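Local coordinates for protein collectin placenta 1 (Mus musculus, PDB 2OX9) that binds the leukocyte surface glycan Lewis(x) through a C-type lectin carbohydrate-recognition domain that carries bound calcium ions, at residues 40-45 with 75-80; 64-69 with 105-110. All blocks are in the same frame, centred on the assembly; numbering follows the deposited sequence.

Contacts 1 and 2 are both largely buried in one C-type lectin domain, and contact 2 lies nearer the centre of the chain. They share a small two-stranded sheet: strand 76-77 belongs to contact 1 and strand 66-67 to contact 2. Gly-65 joins them, with probable hydrogen bonds from its N to Val-41 O and from Leu-78 N to its O. Contact 1 is aromatic packing without a hydrogen bond across it, and its calcium sits behind loop 40-45. Contact 2 is strand pairing, with apolar packing at one end and two calcium ions at the other. Those ions lie on the glycan-binding side of the domain; the calcium of contact 1 is remote from it.

Contact 1: 40-45 with 75-80; sequences LVFINS and WKWLDG. With CA (calcium ion), chain L.
Phe-42 and Trp-77 join the loop between strand 39-40 and helix 46-54 to strand 76-77 in this C-type lectin domain. Their side chains run past each other in opposite directions. The rings are oblique, with the Phe-42 plane at 40° to the five-membered ring of Trp-77. Two CH-pi contacts hold the pair. Trp-77 CB lies over the centre of the Phe-42 ring, 3.9 Å from its centroid. In return, Phe-42 CA lies over the six-membered ring of Trp-77, offset toward its rim. Trp-77 CG is anti to the carbonyl carbon (chi1 -64°), which sends the indole across to loop 40-45. The indole also meets backbone there: Ile-43 N sits over its face, 3.2 Å from Trp-77 CH2.

Apolar contacts continue beside the ring pair. Leu-78 CB reaches Phe-42 CZ at 3.7 Å, and Leu-78 CD1 meets Leu-40 CB. Ile-43 CB touches Trp-77 CH2, while Ile-64 of strand 62-64 packs on Trp-77 and Ile-43.

The polar groups serve the turn and the metal. Residues 77-80 form a type I turn, closed by Gly-80 N to Trp-77 O. Asp-79 OD1 accepts from Ser-81 N, and its carboxylate, turned 49° from the Phe-42 ring, brings CG within 3.5 Å of Phe-42 CE1. On the loop, Phe-42 O binds calcium at 2.3 Å and Asn-44 OD1 binds it at 2.6 Å. Two waters, Glu-48 and Glu-129 complete the site. One residue thus gives its ring to the tryptophan and its carbonyl to the metal. Ile-43 O is buried by the contact without a polar partner in the model; it lies 3.2 Å from Trp-77 CZ2.

Contact 2: 64-69 with 105-110; sequences IGLTDS and DCAGLI. With CA (calcium ion), chain I; CA (calcium ion), chain K.
The carboxylates of Asp-68 and Asp-105 stand almost perpendicular, with planes 84° apart, and share a calcium ion. Asp-68 grips this ion with both oxygens, OD2 at 2.4 Å and OD1 at 2.7 Å. Asp-105 gives it OD1, also at 2.4 Å. The same OD1 bridges to a second calcium, which Asp-105 holds with OD2 as well, at 2.3 Å. The metals probably offset the repulsion between the two acids. Glu-72, Asn-95 and Glu-104 help complete the first site; Glu-72 and Pro-102 contribute to the second. Asp-68 OD2 also accepts from Ser-73 N, which helps fix its rotation. One water links Ser-69 OG to Asp-105 OD2. Another, bound to the second calcium, donates to Asp-68 O.

Ile-64, Gly-65 and Leu-66 belong to the WIGL motif of C-type lectins. Gly-65 centres an inverse gamma turn, and the chain turns a corner there. Segments 64-69 and 105-110 run antiparallel. Ile-64 N donates to Ala-107 O in a nearly straight bond (173°). Ala-107 N donates to Leu-66 O at 2.9 Å, and Asp-68 N to Asp-105 O. Thr-67 and Cys-106 form a non-hydrogen-bonded pair on one face, where Thr-67 CG2 meets SG, itself in a disulfide with Cys-120. Asp-105 and Cys-106 form a classic bulge opposite Phe-118.

Ala-107 CB packs against Leu-66 CB at 3.8 Å. Ile-64 CG1 lies between its backbone N and carbonyl carbon (chi1 61°), alongside Ala-107, while CG2 meets Leu-109 CG at 3.6 Å.

Contact 1: 40-45 with 75-80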
# COMPACT_ATOMS: atom_id res chain seq x y z
N LEU A 40 4.29 -4.90 3.13
CA LEU A 40 3.22 -3.95 2.83
C LEU A 40 2.47 -4.61 1.68
O LEU A 40 3.08 -5.11 0.74
CB LEU A 40 3.80 -2.60 2.41
CG LEU A 40 4.26 -1.70 3.57
CD1 LEU A 40 5.06 -0.53 3.04
CD2 LEU A 40 3.04 -1.21 4.34
N VAL A 41 1.15 -4.62 1.76
CA VAL A 41 0.30 -5.27 0.77
C VAL A 41 0.57 -5.06 -0.73
O VAL A 41 0.81 -3.94 -1.21
CB VAL A 41 -1.21 -4.93 1.05
CG1 VAL A 41 -1.54 -3.53 0.51
CG2 VAL A 41 -2.10 -5.98 0.42
N PHE A 42 0.55 -6.18 -1.46
CA PHE A 42 0.71 -6.17 -2.92
C PHE A 42 -0.69 -6.49 -3.44
O PHE A 42 -1.23 -7.56 -3.16
CB PHE A 42 1.67 -7.27 -3.40
CG PHE A 42 3.08 -7.13 -2.89
CD1 PHE A 42 3.99 -8.17 -3.06
CD2 PHE A 42 3.51 -5.97 -2.25
CE1 PHE A 42 5.29 -8.07 -2.59
CE2 PHE A 42 4.81 -5.86 -1.78
CZ PHE A 42 5.71 -6.91 -1.95
N ILE A 43 -1.27 -5.58 -4.20
CA ILE A 43 -2.62 -5.79 -4.72
C ILE A 43 -2.50 -6.26 -6.17
O ILE A 43 -2.22 -5.47 -7.06
CB ILE A 43 -3.44 -4.49 -4.63
CG1 ILE A 43 -3.42 -3.98 -3.18
CG2 ILE A 43 -4.88 -4.74 -5.09
CD1 ILE A 43 -4.13 -2.65 -2.98
N ASN A 44 -2.71 -7.56 -6.38
CA ASN A 44 -2.56 -8.19 -7.69
C ASN A 44 -3.81 -8.42 -8.54
O ASN A 44 -3.70 -8.93 -9.65
CB ASN A 44 -1.84 -9.53 -7.53
CG ASN A 44 -0.75 -9.50 -6.48
OD1 ASN A 44 -1.01 -9.61 -5.28
ND2 ASN A 44 0.49 -9.35 -6.93
N SER A 45 -4.99 -8.08 -8.04
CA SER A 45 -6.21 -8.31 -8.81
C SER A 45 -7.37 -7.45 -8.36
O SER A 45 -7.33 -6.87 -7.27
CB SER A 45 -6.61 -9.78 -8.70
OG SER A 45 -6.99 -10.11 -7.38
N TRP A 75 6.75 2.14 -11.48
CA TRP A 75 6.18 1.59 -10.26
C TRP A 75 6.32 0.08 -10.12
O TRP A 75 6.00 -0.66 -11.04
CB TRP A 75 4.69 1.99 -10.17
CG TRP A 75 4.50 3.46 -9.95
CD1 TRP A 75 4.42 4.43 -10.91
CD2 TRP A 75 4.40 4.13 -8.69
NE1 TRP A 75 4.28 5.67 -10.32
CE2 TRP A 75 4.26 5.51 -8.96
CE3 TRP A 75 4.41 3.70 -7.35
CZ2 TRP A 75 4.14 6.46 -7.94
CZ3 TRP A 75 4.29 4.65 -6.34
CH2 TRP A 75 4.15 6.02 -6.65
N LYS A 76 6.81 -0.36 -8.97
CA LYS A 76 7.01 -1.78 -8.71
C LYS A 76 6.66 -2.08 -7.27
O LYS A 76 6.73 -1.21 -6.41
CB LYS A 76 8.48 -2.18 -8.92
CG LYS A 76 9.10 -1.78 -10.24
CD LYS A 76 10.59 -2.09 -10.21
CE LYS A 76 11.26 -1.76 -11.53
NZ LYS A 76 12.71 -2.12 -11.50
N TRP A 77 6.31 -3.33 -7.01
CA TRP A 77 5.99 -3.76 -5.65
C TRP A 77 7.33 -3.97 -4.94
O TRP A 77 8.37 -4.12 -5.59
CB TRP A 77 5.18 -5.06 -5.68
CG TRP A 77 3.84 -4.88 -6.34
CD1 TRP A 77 3.47 -5.30 -7.60
CD2 TRP A 77 2.70 -4.20 -5.81
NE1 TRP A 77 2.18 -4.91 -7.87
CE2 TRP A 77 1.68 -4.23 -6.79
CE3 TRP A 77 2.44 -3.55 -4.59
CZ2 TRP A 77 0.43 -3.65 -6.59
CZ3 TRP A 77 1.19 -2.97 -4.39
CH2 TRP A 77 0.20 -3.02 -5.39
N LEU A 78 7.31 -3.97 -3.62
CA LEU A 78 8.53 -4.12 -2.85
C LEU A 78 9.39 -5.32 -3.23
O LEU A 78 10.62 -5.29 -3.07
CB LEU A 78 8.19 -4.19 -1.37
CG LEU A 78 7.60 -2.88 -0.84
CD1 LEU A 78 7.39 -3.00 0.65
CD2 LEU A 78 8.54 -1.74 -1.16
N ASP A 79 8.76 -6.37 -3.74
CA ASP A 79 9.48 -7.57 -4.13
C ASP A 79 10.06 -7.44 -5.54
O ASP A 79 10.45 -8.44 -6.15
CB ASP A 79 8.56 -8.79 -4.05
CG ASP A 79 7.57 -8.85 -5.19
OD1 ASP A 79 7.36 -7.81 -5.87
OD2 ASP A 79 7.00 -9.93 -5.41
N GLY A 80 10.09 -6.22 -6.05
CA GLY A 80 10.64 -5.97 -7.37
C GLY A 80 9.72 -6.22 -8.56
O GLY A 80 10.08 -5.88 -9.68
CA CA L . -1.47 -9.79 -2.72
O HOH W 1 -1.92 -11.93 -3.21
O HOH W 2 0.77 -10.49 -3.08

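Contact 2: 64-69 with 105-110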
# COMPACT_ATOMS: atom_id res chain seq x y z
N ILE A 64 0.46 0.97 0.61
CA ILE A 64 0.50 -0.36 -0.01
C ILE A 64 1.97 -0.52 -0.46
O ILE A 64 2.68 0.47 -0.56
CB ILE A 64 -0.48 -0.53 -1.21
CG1 ILE A 64 -0.15 0.45 -2.33
CG2 ILE A 64 -1.93 -0.36 -0.72
CD1 ILE A 64 -0.95 0.19 -3.60
N GLY A 65 2.41 -1.74 -0.72
CA GLY A 65 3.82 -1.96 -1.08
C GLY A 65 4.25 -1.61 -2.49
O GLY A 65 4.86 -2.44 -3.17
N LEU A 66 3.96 -0.38 -2.91
CA LEU A 66 4.28 0.09 -4.26
C LEU A 66 5.01 1.43 -4.26
O LEU A 66 4.55 2.38 -3.62
CB LEU A 66 2.98 0.26 -5.04
CG LEU A 66 3.11 0.50 -6.54
CD1 LEU A 66 3.55 -0.81 -7.17
CD2 LEU A 66 1.79 0.96 -7.14
N THR A 67 6.12 1.52 -4.99
CA THR A 67 6.88 2.77 -5.05
C THR A 67 7.56 2.94 -6.41
O THR A 67 7.66 1.98 -7.19
CB THR A 67 8.01 2.84 -3.99
OG1 THR A 67 9.08 1.97 -4.37
CG2 THR A 67 7.51 2.44 -2.62
N ASP A 68 8.04 4.15 -6.67
CA ASP A 68 8.76 4.43 -7.91
C ASP A 68 9.99 5.26 -7.55
O ASP A 68 10.39 6.18 -8.28
CB ASP A 68 7.85 5.17 -8.92
CG ASP A 68 7.59 6.62 -8.55
OD1 ASP A 68 7.66 6.96 -7.36
OD2 ASP A 68 7.29 7.43 -9.46
N SER A 69 10.58 4.93 -6.40
CA SER A 69 11.78 5.60 -5.90
C SER A 69 13.01 5.22 -6.70
O SER A 69 13.90 6.04 -6.91
CB SER A 69 12.03 5.24 -4.43
OG SER A 69 10.98 5.70 -3.60
N ASP A 105 6.73 9.27 -4.32
CA ASP A 105 7.20 7.98 -4.79
C ASP A 105 6.67 6.78 -4.01
O ASP A 105 7.19 5.67 -4.15
CB ASP A 105 8.73 7.96 -4.76
CG ASP A 105 9.35 9.10 -5.57
OD1 ASP A 105 8.61 9.80 -6.29
OD2 ASP A 105 10.59 9.28 -5.47
N CYS A 106 5.64 7.01 -3.20
CA CYS A 106 5.05 5.96 -2.38
C CYS A 106 3.55 5.91 -2.63
O CYS A 106 2.90 6.95 -2.68
CB CYS A 106 5.38 6.24 -0.91
SG CYS A 106 7.13 5.86 -0.51
N ALA A 107 2.99 4.71 -2.80
CA ALA A 107 1.57 4.57 -3.09
C ALA A 107 0.71 4.21 -1.89
O ALA A 107 1.17 3.53 -0.97
CB ALA A 107 1.36 3.54 -4.19
N GLY A 108 -0.54 4.66 -1.93
CA GLY A 108 -1.50 4.39 -0.88
C GLY A 108 -2.93 4.46 -1.36
O GLY A 108 -3.23 5.05 -2.41
N LEU A 109 -3.83 3.85 -0.58
CA LEU A 109 -5.25 3.82 -0.90
C LEU A 109 -5.99 5.03 -0.32
O LEU A 109 -5.86 5.34 0.87
CB LEU A 109 -5.88 2.52 -0.34
CG LEU A 109 -5.18 1.20 -0.71
CD1 LEU A 109 -5.87 0.02 -0.06
CD2 LEU A 109 -5.20 1.04 -2.20
N ILE A 110 -6.76 5.71 -1.16
CA ILE A 110 -7.53 6.86 -0.70
C ILE A 110 -9.03 6.57 -0.84
O ILE A 110 -9.44 5.41 -0.71
CB ILE A 110 -7.16 8.15 -1.48
CG1 ILE A 110 -7.20 7.88 -2.98
CG2 ILE A 110 -5.77 8.62 -1.04
CD1 ILE A 110 -6.95 9.12 -3.81
CA CA I . 7.14 9.46 -8.18
CA CA K . 10.67 10.61 -7.37
O HOH W 3 11.58 8.91 -8.25
O HOH W 4 11.89 8.34 -3.48
O HOH W 5 4.71 10.13 -8.96
O HOH W 6 11.20 12.48 -8.97